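Local coordinates for putative gdp-fucose protein o-fucosyltransferase 1 (Caenorhabditis elegans, PDB 3ZY2) that belongs to the GT-B clan of glycosyltransferase folds, as a putative protein O-fucosyltransferase of the POFUT1 family, and binds GDP, at residues Y10-P15 and P124-I129; L41-F46 and I57-L62; F139-G144 and L158-S163. One frame throughout, in Å; residues are numbered along the deposited sequence.

Contact 1: residues Y10-P15 and P124-I129; sequences YIVFCP and PYWDQI
The disulfide sulfur of C14 settles on one face of the Y125 ring, and this sulfur-aromatic contact is the centre of the meeting between 10-15 and 124-129. C14 SG lies 3.6 Å from the ring centroid and 22° off the ring normal, displaced toward the rim so that CG is the nearest ring carbon. C14 CB makes a CH-pi contact over the same ring, 3.8 Å from the centroid. The backbone puts CB there, and the C14 torsion, with SG opposite the backbone N (chi1 -178°), lays the sulfur over the same face; the disulfide to C16 probably helps to hold it. Y125 reaches the strand end with CG likewise turned away from its backbone N (chi1 -171°), carrying the phenol to the backbone. There Y125 OH makes a weak hydrogen bond to F13 O at 2.8 Å, and the hydroxyl also pairs with N45 N. P15 crosses Y125 at about a right angle, P15 CD touching Y125 CE1 at 3.6 Å. Next to Y125 in the same helix, W126 takes the edge of the Y125 ring over its face, Y125 CD2 standing over the indole's centre, 3.9 Å above its plane. Across the segments, V12 CG1 meets the indole edge, 4.2 Å from W126 CH2, while W126 NE1 is hydrogen-bonded to S172 OG. All six touching residues are buried. This packing of a helix against the C-terminal end of strand 10-13, a central strand of a parallel sheet, is characteristic of the Rossmann-like alpha/beta domains of GT-B proteins.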
loop_
_atom_site.group_PDB
_atom_site.type_symbol
_atom_site.label_atom_id
_atom_site.label_comp_id
_atom_site.label_asym_id
_atom_site.label_seq_id
_atom_site.Cartn_x
_atom_site.Cartn_y
_atom_site.Cartn_z
ATOM N N TYR A 10 22.436 4.949 2.347
ATOM C CA TYR A 10 21.483 6.048 2.580
ATOM C C TYR A 10 20.034 5.616 2.465
ATOM O O TYR A 10 19.706 4.612 1.822
ATOM C CB TYR A 10 21.727 7.189 1.574
ATOM C CG TYR A 10 23.091 7.781 1.739
ATOM C CD1 TYR A 10 24.213 7.183 1.131
ATOM C CD2 TYR A 10 23.293 8.909 2.535
ATOM C CE1 TYR A 10 25.481 7.709 1.309
ATOM C CE2 TYR A 10 24.559 9.430 2.714
ATOM C CZ TYR A 10 25.643 8.827 2.100
ATOM O OH TYR A 10 26.880 9.382 2.302
ATOM N N ILE A 11 19.164 6.404 3.088
ATOM C CA ILE A 11 17.725 6.315 2.882
ATOM C C ILE A 11 17.248 7.674 2.410
ATOM O O ILE A 11 17.616 8.684 3.007
ATOM C CB ILE A 11 16.982 5.941 4.188
ATOM C CG1 ILE A 11 17.279 4.503 4.595
ATOM C CG2 ILE A 11 15.464 6.140 4.059
ATOM C CD1 ILE A 11 17.045 4.262 6.081
ATOM N N VAL A 12 16.428 7.688 1.370
ATOM C CA VAL A 12 15.787 8.931 0.891
ATOM C C VAL A 12 14.316 8.629 0.678
ATOM O O VAL A 12 13.955 7.505 0.288
ATOM C CB VAL A 12 16.473 9.503 -0.392
ATOM C CG1 VAL A 12 16.405 8.523 -1.578
ATOM C CG2 VAL A 12 15.878 10.873 -0.758
ATOM N N PHE A 13 13.455 9.592 0.988
ATOM C CA PHE A 13 12.010 9.349 0.890
ATOM C C PHE A 13 11.253 10.624 0.619
ATOM O O PHE A 13 11.761 11.737 0.877
ATOM C CB PHE A 13 11.460 8.668 2.170
ATOM C CG PHE A 13 11.229 9.627 3.315
ATOM C CD1 PHE A 13 12.302 10.136 4.041
ATOM C CD2 PHE A 13 9.921 10.031 3.633
ATOM C CE1 PHE A 13 12.082 11.053 5.084
ATOM C CE2 PHE A 13 9.690 10.960 4.675
ATOM C CZ PHE A 13 10.774 11.455 5.391
ATOM N N CYS A 14 10.039 10.443 0.106
ATOM C CA CYS A 14 9.063 11.515 -0.034
ATOM C C CYS A 14 8.071 11.478 1.123
ATOM O O CYS A 14 7.450 10.423 1.346
ATOM C CB CYS A 14 8.274 11.377 -1.331
ATOM S SG CYS A 14 7.103 12.750 -1.506
ATOM N N PRO A 15 7.887 12.621 1.828
ATOM C CA PRO A 15 6.788 12.709 2.784
ATOM C C PRO A 15 5.541 13.020 1.969
ATOM O O PRO A 15 5.045 14.150 1.960
ATOM C CB PRO A 15 7.178 13.889 3.686
ATOM C CG PRO A 15 8.096 14.723 2.878
ATOM C CD PRO A 15 8.613 13.904 1.701
ATOM N N PRO A 124 6.068 15.602 -8.828
ATOM C CA PRO A 124 6.828 16.835 -8.567
ATOM C C PRO A 124 7.966 16.686 -7.545
ATOM O O PRO A 124 9.016 17.314 -7.721
ATOM C CB PRO A 124 5.756 17.820 -8.078
ATOM C CG PRO A 124 4.498 17.330 -8.745
ATOM C CD PRO A 124 4.614 15.840 -8.714
ATOM N N TYR A 125 7.782 15.859 -6.513
ATOM C CA TYR A 125 8.834 15.635 -5.516
ATOM C C TYR A 125 10.110 15.067 -6.120
ATOM O O TYR A 125 11.205 15.630 -5.951
ATOM C CB TYR A 125 8.345 14.724 -4.404
ATOM C CG TYR A 125 9.313 14.633 -3.261
ATOM C CD1 TYR A 125 9.216 15.523 -2.194
ATOM C CD2 TYR A 125 10.303 13.646 -3.226
ATOM C CE1 TYR A 125 10.088 15.464 -1.136
ATOM C CE2 TYR A 125 11.178 13.558 -2.145
ATOM C CZ TYR A 125 11.070 14.482 -1.112
ATOM O OH TYR A 125 11.909 14.400 -0.031
ATOM N N TRP A 126 9.979 13.962 -6.843
ATOM C CA TRP A 126 11.159 13.343 -7.441
ATOM C C TRP A 126 11.677 14.158 -8.627
ATOM O O TRP A 126 12.889 14.219 -8.827
ATOM C CB TRP A 126 10.884 11.881 -7.789
ATOM C CG TRP A 126 10.584 11.042 -6.558
ATOM C CD1 TRP A 126 9.358 10.554 -6.180
ATOM C CD2 TRP A 126 11.511 10.624 -5.529
ATOM N NE1 TRP A 126 9.467 9.841 -5.008
ATOM C CE2 TRP A 126 10.772 9.872 -4.580
ATOM C CE3 TRP A 126 12.886 10.808 -5.318
ATOM C CZ2 TRP A 126 11.359 9.298 -3.443
ATOM C CZ3 TRP A 126 13.476 10.221 -4.182
ATOM C CH2 TRP A 126 12.704 9.490 -3.253
ATOM N N ASP A 127 10.773 14.813 -9.370
ATOM C CA ASP A 127 11.162 15.730 -10.459
ATOM C C ASP A 127 12.083 16.825 -9.934
ATOM O O ASP A 127 13.077 17.176 -10.585
ATOM C CB ASP A 127 9.937 16.401 -11.097
ATOM C CG ASP A 127 9.290 15.562 -12.184
ATOM O OD1 ASP A 127 9.844 14.511 -12.573
ATOM O OD2 ASP A 127 8.214 16.001 -12.671
ATOM N N GLN A 128 11.748 17.354 -8.756
ATOM C CA GLN A 128 12.493 18.464 -8.140
ATOM C C GLN A 128 13.973 18.145 -7.970
ATOM O O GLN A 128 14.824 19.032 -8.087
ATOM C CB GLN A 128 11.870 18.871 -6.799
ATOM C CG GLN A 128 12.809 19.620 -5.803
ATOM C CD GLN A 128 13.343 20.955 -6.316
ATOM O OE1 GLN A 128 12.769 21.580 -7.213
ATOM N NE2 GLN A 128 14.463 21.396 -5.742
ATOM N N ILE A 129 14.270 16.880 -7.699
ATOM C CA ILE A 129 15.646 16.443 -7.538
ATOM C C ILE A 129 16.126 15.618 -8.731
ATOM O O ILE A 129 17.133 14.913 -8.642
ATOM C CB ILE A 129 15.883 15.740 -6.163
ATOM C CG1 ILE A 129 14.996 14.498 -5.989
ATOM C CG2 ILE A 129 15.717 16.745 -5.022
ATOM C CD1 ILE A 129 15.439 13.576 -4.834
#

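Contact 2: residues L41-F46 and I57-L62; sequences LVLPNF and IPFEFL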
loop_
_atom_site.group_PDB
_atom_site.type_symbol
_atom_site.label_atom_id
_atom_site.label_comp_id
_atom_site.label_asym_id
_atom_site.label_seq_id
_atom_site.Cartn_x
_atom_site.Cartn_y
_atom_site.Cartn_z
ATOM N N LEU A 41 20.161 9.181 6.888
ATOM C CA LEU A 41 18.900 9.667 6.337
ATOM C C LEU A 41 19.107 10.955 5.571
ATOM O O LEU A 41 19.627 11.935 6.121
ATOM C CB LEU A 41 17.866 9.892 7.437
ATOM C CG LEU A 41 16.495 10.364 6.941
ATOM C CD1 LEU A 41 15.858 9.298 6.028
ATOM C CD2 LEU A 41 15.589 10.711 8.131
ATOM N N VAL A 42 18.683 10.962 4.307
ATOM C CA VAL A 42 18.598 12.189 3.539
ATOM C C VAL A 42 17.388 12.967 4.049
ATOM O O VAL A 42 16.271 12.449 4.069
ATOM C CB VAL A 42 18.452 11.938 2.013
ATOM C CG1 VAL A 42 18.407 13.276 1.239
ATOM C CG2 VAL A 42 19.592 11.011 1.495
ATOM N N LEU A 43 17.628 14.196 4.499
ATOM C CA LEU A 43 16.547 14.980 5.086
ATOM C C LEU A 43 15.544 15.346 3.978
ATOM O O LEU A 43 15.929 15.811 2.896
ATOM C CB LEU A 43 17.120 16.208 5.797
ATOM C CG LEU A 43 17.967 15.882 7.032
ATOM C CD1 LEU A 43 18.845 17.078 7.410
ATOM C CD2 LEU A 43 17.079 15.485 8.207
ATOM N N PRO A 44 14.238 15.093 4.205
ATOM C CA PRO A 44 13.260 15.290 3.143
ATOM C C PRO A 44 13.015 16.759 2.846
ATOM O O PRO A 44 13.177 17.609 3.735
ATOM C CB PRO A 44 11.986 14.692 3.741
ATOM C CG PRO A 44 12.126 14.908 5.218
ATOM C CD PRO A 44 13.622 14.709 5.492
ATOM N N ASN A 45 12.639 17.068 1.611
ATOM C CA ASN A 45 11.946 18.333 1.365
ATOM C C ASN A 45 10.539 18.166 1.893
ATOM O O ASN A 45 9.875 17.128 1.646
ATOM C CB ASN A 45 11.876 18.631 -0.119
ATOM C CG ASN A 45 13.225 19.001 -0.708
ATOM O OD1 ASN A 45 14.083 19.629 -0.047
ATOM N ND2 ASN A 45 13.412 18.639 -1.970
ATOM N N PHE A 46 10.080 19.147 2.658
ATOM C CA PHE A 46 8.651 19.177 2.997
ATOM C C PHE A 46 7.836 19.740 1.856
ATOM O O PHE A 46 8.393 20.265 0.911
ATOM C CB PHE A 46 8.433 19.951 4.305
ATOM C CG PHE A 46 9.045 19.257 5.489
ATOM C CD1 PHE A 46 8.389 18.152 6.038
ATOM C CD2 PHE A 46 10.268 19.680 6.032
ATOM C CE1 PHE A 46 8.931 17.454 7.149
ATOM C CE2 PHE A 46 10.820 18.966 7.154
ATOM C CZ PHE A 46 10.137 17.874 7.693
ATOM N N ILE A 57 10.011 22.394 0.159
ATOM C CA ILE A 57 10.676 23.257 1.120
ATOM C C ILE A 57 11.866 22.508 1.728
ATOM O O ILE A 57 11.693 21.433 2.258
ATOM C CB ILE A 57 9.678 23.653 2.255
ATOM C CG1 ILE A 57 8.315 24.152 1.711
ATOM C CG2 ILE A 57 10.344 24.618 3.241
ATOM C CD1 ILE A 57 8.333 25.404 0.805
ATOM N N PRO A 58 13.089 23.061 1.617
ATOM C CA PRO A 58 14.205 22.317 2.208
ATOM C C PRO A 58 14.053 22.175 3.728
ATOM O O PRO A 58 13.584 23.119 4.414
ATOM C CB PRO A 58 15.430 23.183 1.886
ATOM C CG PRO A 58 15.012 24.021 0.705
ATOM C CD PRO A 58 13.535 24.258 0.897
ATOM N N PHE A 59 14.459 21.012 4.236
ATOM C CA PHE A 59 14.400 20.730 5.665
ATOM C C PHE A 59 14.984 21.880 6.489
ATOM O O PHE A 59 14.364 22.334 7.449
ATOM C CB PHE A 59 15.154 19.432 5.977
ATOM C CG PHE A 59 15.324 19.164 7.460
ATOM C CD1 PHE A 59 16.405 19.704 8.163
ATOM C CD2 PHE A 59 14.392 18.378 8.159
ATOM C CE1 PHE A 59 16.552 19.458 9.563
ATOM C CE2 PHE A 59 14.545 18.127 9.538
ATOM C CZ PHE A 59 15.615 18.673 10.227
ATOM N N GLU A 60 16.174 22.344 6.106
ATOM C CA GLU A 60 16.920 23.336 6.894
ATOM C C GLU A 60 16.317 24.751 6.862
ATOM O O GLU A 60 16.708 25.607 7.654
ATOM C CB GLU A 60 18.397 23.382 6.452
ATOM C CG GLU A 60 18.593 23.798 5.014
ATOM C CD GLU A 60 18.663 22.627 4.042
ATOM O OE1 GLU A 60 18.054 21.551 4.301
ATOM O OE2 GLU A 60 19.336 22.807 2.989
ATOM N N PHE A 61 15.364 24.987 5.966
ATOM C CA PHE A 61 14.599 26.234 5.995
ATOM C C PHE A 61 13.733 26.260 7.253
ATOM O O PHE A 61 13.515 27.319 7.849
ATOM C CB PHE A 61 13.744 26.353 4.738
ATOM C CG PHE A 61 13.164 27.726 4.523
ATOM C CD1 PHE A 61 13.993 28.804 4.254
ATOM C CD2 PHE A 61 11.784 27.928 4.589
ATOM C CE1 PHE A 61 13.468 30.090 4.046
ATOM C CE2 PHE A 61 11.245 29.201 4.379
ATOM C CZ PHE A 61 12.093 30.274 4.113
ATOM N N LEU A 62 13.297 25.075 7.680
ATOM C CA LEU A 62 12.332 24.936 8.787
ATOM C C LEU A 62 12.974 24.521 10.103
ATOM O O LEU A 62 12.597 25.020 11.148
ATOM C CB LEU A 62 11.249 23.919 8.426
ATOM C CG LEU A 62 10.435 24.249 7.175
ATOM C CD1 LEU A 62 9.402 23.193 6.960
ATOM C CD2 LEU A 62 9.766 25.641 7.315
HETATM O O HOH W 1 15.340 18.877 2.438
#
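L43 lies over one face of the F59 ring, in the close-packed part of the contact between 41-46 and 57-62. L43 CD2 stands over the middle of the ring, 3.8 Å from its centroid and 9° off the normal, a CH-pi contact, while L43 CD1 reaches F59 CD1 at 3.7 Å. F59 can offer that face because its CG is turned opposite the backbone N (chi1 171°), which brings the ring back along the other segment. The F46 ring runs beside it, pointing the same way, with F46 CE2 3.8 Å from F59 CD2. Next to it on the same ring, F46 CD2 meets L62 CD1 at 3.7 Å, so neighbouring ring carbons of F46 touch F59 and L62. Helix 20-37 closes over this apolar group: F20 meets F46 edge-to-face and also touches L62.

The backbone joins the segments as the start of a two-stranded antiparallel sheet, strands 46-48 and 55-57, in which F46 and I57 form a hydrogen-bonded pair. F46 N donates to I57 O at 2.8 Å in the carbonyl plane, with a bent N-H...O angle of 137°. I57 N returns a straighter bond to F46 O.

Packing is looser on the side of N45 and P58, where P58 is exposed and its CB points away from the other segment. N45 OD1 approaches P58 CA at 3.5 Å. A water bridges the segments here: it accepts from F59 N at 2.9 Å and lies within donating distance of L43 O and N45 OD1, which compete for its protons with other acceptors.

Contact 3: residues F139-G144 and L158-S163; sequences FGDIPG and LEKFPS
A type I beta turn, F139 to I142, follows edge strand 135-138 of the parallel sheet and meets the C-terminal end of the short helix 157-160, where the chain leaves helical geometry at F161. The turn is closed by I142 N bonding to F139 O. Its outer corner carries D141, whose side chain crosses that of K160 at about a right angle and forms a salt bridge with it. K160 NZ donates to D141 OD1 at 2.9 Å through the syn lone pair, on the side of the other oxygen, and D141 OD2 is also near, 3.1 Å from the ammonium nitrogen. The lysine gets there by full extension: CG leaves opposite the backbone N (chi1 -172°) and every later torsion stays close to 180°, so the chain spans the gap from helix to turn. The same NZ also hydrogen-bonds to Y138 O, at the end of the strand, so two partners grip the ammonium group, and the carboxylate would be expected to stabilise its positive charge.

Beneath the polar end, the methylenes of K160 pack on apolar groups. I142 CD1 rests against both K160 and F161, touching K160 CD at 3.9 Å and F161 CE2 at 4.0 Å. F139 CB comes to the edge of the F161 ring, near its plane, 4.1 Å from CE2. Within 158-163, K160 CG rests above the centre of the F161 ring, 3.8 Å from its plane. D141 is exposed, whereas F139, I142 and F161 are buried.

Around this site, F161 meets F97 of strand 95-98 and Y166 edge-to-face, and F139 hydrogen-bonds through its backbone to C98. R237 of the second subunit packs against F161 and bonds to K160 O, placing the end of helix 157-160 at the subunit interface.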
loop_
_atom_site.group_PDB
_atom_site.type_symbol
_atom_site.label_atom_id
_atom_site.label_comp_id
_atom_site.label_asym_id
_atom_site.label_seq_id
_atom_site.Cartn_x
_atom_site.Cartn_y
_atom_site.Cartn_z
ATOM N N PHE A 139 9.786 -5.008 0.012
ATOM C CA PHE A 139 10.222 -5.334 1.374
ATOM C C PHE A 139 9.108 -5.903 2.260
ATOM O O PHE A 139 9.336 -6.209 3.437
ATOM C CB PHE A 139 10.893 -4.122 2.054
ATOM C CG PHE A 139 10.006 -2.917 2.163
ATOM C CD1 PHE A 139 9.074 -2.808 3.195
ATOM C CD2 PHE A 139 10.106 -1.876 1.238
ATOM C CE1 PHE A 139 8.243 -1.688 3.294
ATOM C CE2 PHE A 139 9.280 -0.748 1.330
ATOM C CZ PHE A 139 8.351 -0.649 2.358
ATOM N N GLY A 140 7.917 -6.056 1.682
ATOM C CA GLY A 140 6.768 -6.622 2.387
ATOM C C GLY A 140 6.956 -8.036 2.911
ATOM O O GLY A 140 6.268 -8.446 3.843
ATOM N N ASP A 141 7.891 -8.777 2.320
ATOM C CA ASP A 141 8.158 -10.155 2.728
ATOM C C ASP A 141 9.135 -10.247 3.903
ATOM O O ASP A 141 9.349 -11.329 4.458
ATOM C CB ASP A 141 8.657 -10.989 1.543
ATOM C CG ASP A 141 9.812 -10.332 0.807
ATOM O OD1 ASP A 141 10.895 -10.147 1.411
ATOM O OD2 ASP A 141 9.635 -10.012 -0.389
ATOM N N ILE A 142 9.731 -9.114 4.276
ATOM C CA ILE A 142 10.602 -9.077 5.445
ATOM C C ILE A 142 9.721 -9.165 6.697
ATOM O O ILE A 142 8.822 -8.339 6.880
ATOM C CB ILE A 142 11.514 -7.812 5.463
ATOM C CG1 ILE A 142 12.377 -7.757 4.193
ATOM C CG2 ILE A 142 12.395 -7.779 6.727
ATOM C CD1 ILE A 142 13.190 -6.474 4.020
ATOM N N PRO A 143 9.955 -10.193 7.540
ATOM C CA PRO A 143 9.173 -10.389 8.758
ATOM C C PRO A 143 9.251 -9.158 9.650
ATOM O O PRO A 143 10.350 -8.720 9.999
ATOM C CB PRO A 143 9.862 -11.586 9.429
ATOM C CG PRO A 143 10.518 -12.320 8.309
ATOM C CD PRO A 143 10.973 -11.249 7.369
ATOM N N GLY A 144 8.095 -8.591 9.984
ATOM C CA GLY A 144 8.028 -7.423 10.865
ATOM C C GLY A 144 7.991 -6.087 10.146
ATOM O O GLY A 144 7.837 -5.039 10.786
ATOM N N LEU A 158 19.337 -5.884 6.355
ATOM C CA LEU A 158 20.756 -5.880 5.990
ATOM C C LEU A 158 21.093 -7.090 5.126
ATOM O O LEU A 158 21.901 -7.000 4.196
ATOM C CB LEU A 158 21.641 -5.868 7.246
ATOM C CG LEU A 158 23.097 -5.422 7.084
ATOM C CD1 LEU A 158 23.176 -3.905 7.028
ATOM C CD2 LEU A 158 23.976 -5.973 8.205
ATOM N N GLU A 159 20.477 -8.222 5.465
ATOM C CA GLU A 159 20.575 -9.459 4.704
ATOM C C GLU A 159 20.014 -9.242 3.296
ATOM O O GLU A 159 20.668 -9.570 2.306
ATOM C CB GLU A 159 19.817 -10.567 5.452
ATOM C CG GLU A 159 19.586 -11.880 4.707
ATOM C CD GLU A 159 18.395 -12.663 5.272
ATOM O OE1 GLU A 159 18.322 -12.854 6.511
ATOM O OE2 GLU A 159 17.520 -13.071 4.475
ATOM N N LYS A 160 18.822 -8.654 3.208
ATOM C CA LYS A 160 18.181 -8.471 1.906
ATOM C C LYS A 160 18.759 -7.307 1.075
ATOM O O LYS A 160 18.918 -7.435 -0.143
ATOM C CB LYS A 160 16.660 -8.360 2.044
ATOM C CG LYS A 160 15.955 -8.369 0.699
ATOM C CD LYS A 160 14.453 -8.384 0.810
ATOM C CE LYS A 160 13.839 -8.466 -0.584
ATOM N NZ LYS A 160 12.356 -8.635 -0.575
ATOM N N PHE A 161 19.085 -6.187 1.719
ATOM C CA PHE A 161 19.607 -5.024 0.981
ATOM C C PHE A 161 20.989 -4.552 1.437
ATOM O O PHE A 161 21.094 -3.535 2.132
ATOM C CB PHE A 161 18.619 -3.851 1.018
ATOM C CG PHE A 161 17.233 -4.204 0.546
ATOM C CD1 PHE A 161 16.995 -4.532 -0.789
ATOM C CD2 PHE A 161 16.167 -4.211 1.434
ATOM C CE1 PHE A 161 15.718 -4.862 -1.224
ATOM C CE2 PHE A 161 14.874 -4.541 1.007
ATOM C CZ PHE A 161 14.656 -4.868 -0.328
ATOM N N PRO A 162 22.057 -5.274 1.034
ATOM C CA PRO A 162 23.414 -4.858 1.396
ATOM C C PRO A 162 23.793 -3.526 0.752
ATOM O O PRO A 162 23.281 -3.179 -0.316
ATOM C CB PRO A 162 24.297 -5.985 0.836
ATOM C CG PRO A 162 23.361 -7.124 0.563
ATOM C CD PRO A 162 22.063 -6.492 0.204
ATOM N N SER A 163 24.702 -2.807 1.404
ATOM C CA SER A 163 25.111 -1.471 0.986
ATOM C C SER A 163 25.761 -1.411 -0.394
ATOM O O SER A 163 25.570 -0.440 -1.120
ATOM C CB SER A 163 26.063 -0.869 2.022
ATOM O OG SER A 163 25.878 -1.459 3.303
#

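In the fold
From the N terminus, strand 10-13 opens the loop that contact 1 closes at helix 122-128. Contact 2 is nested inside it, closing a much shorter loop from the end of strand 40-42 to helix 59-62. The two touch, since strands 10-13 and 40-42 are neighbours in the parallel sheet: I11 O probably bonds to V42 N. Contact 3 comes later in series, opening after contact 1 has closed and closing the loop between the turn after edge strand 135-138 and helix 157-160. Its centre is about 21 Å from that of contact 1 and about 26 Å from that of contact 2, and it touches neither.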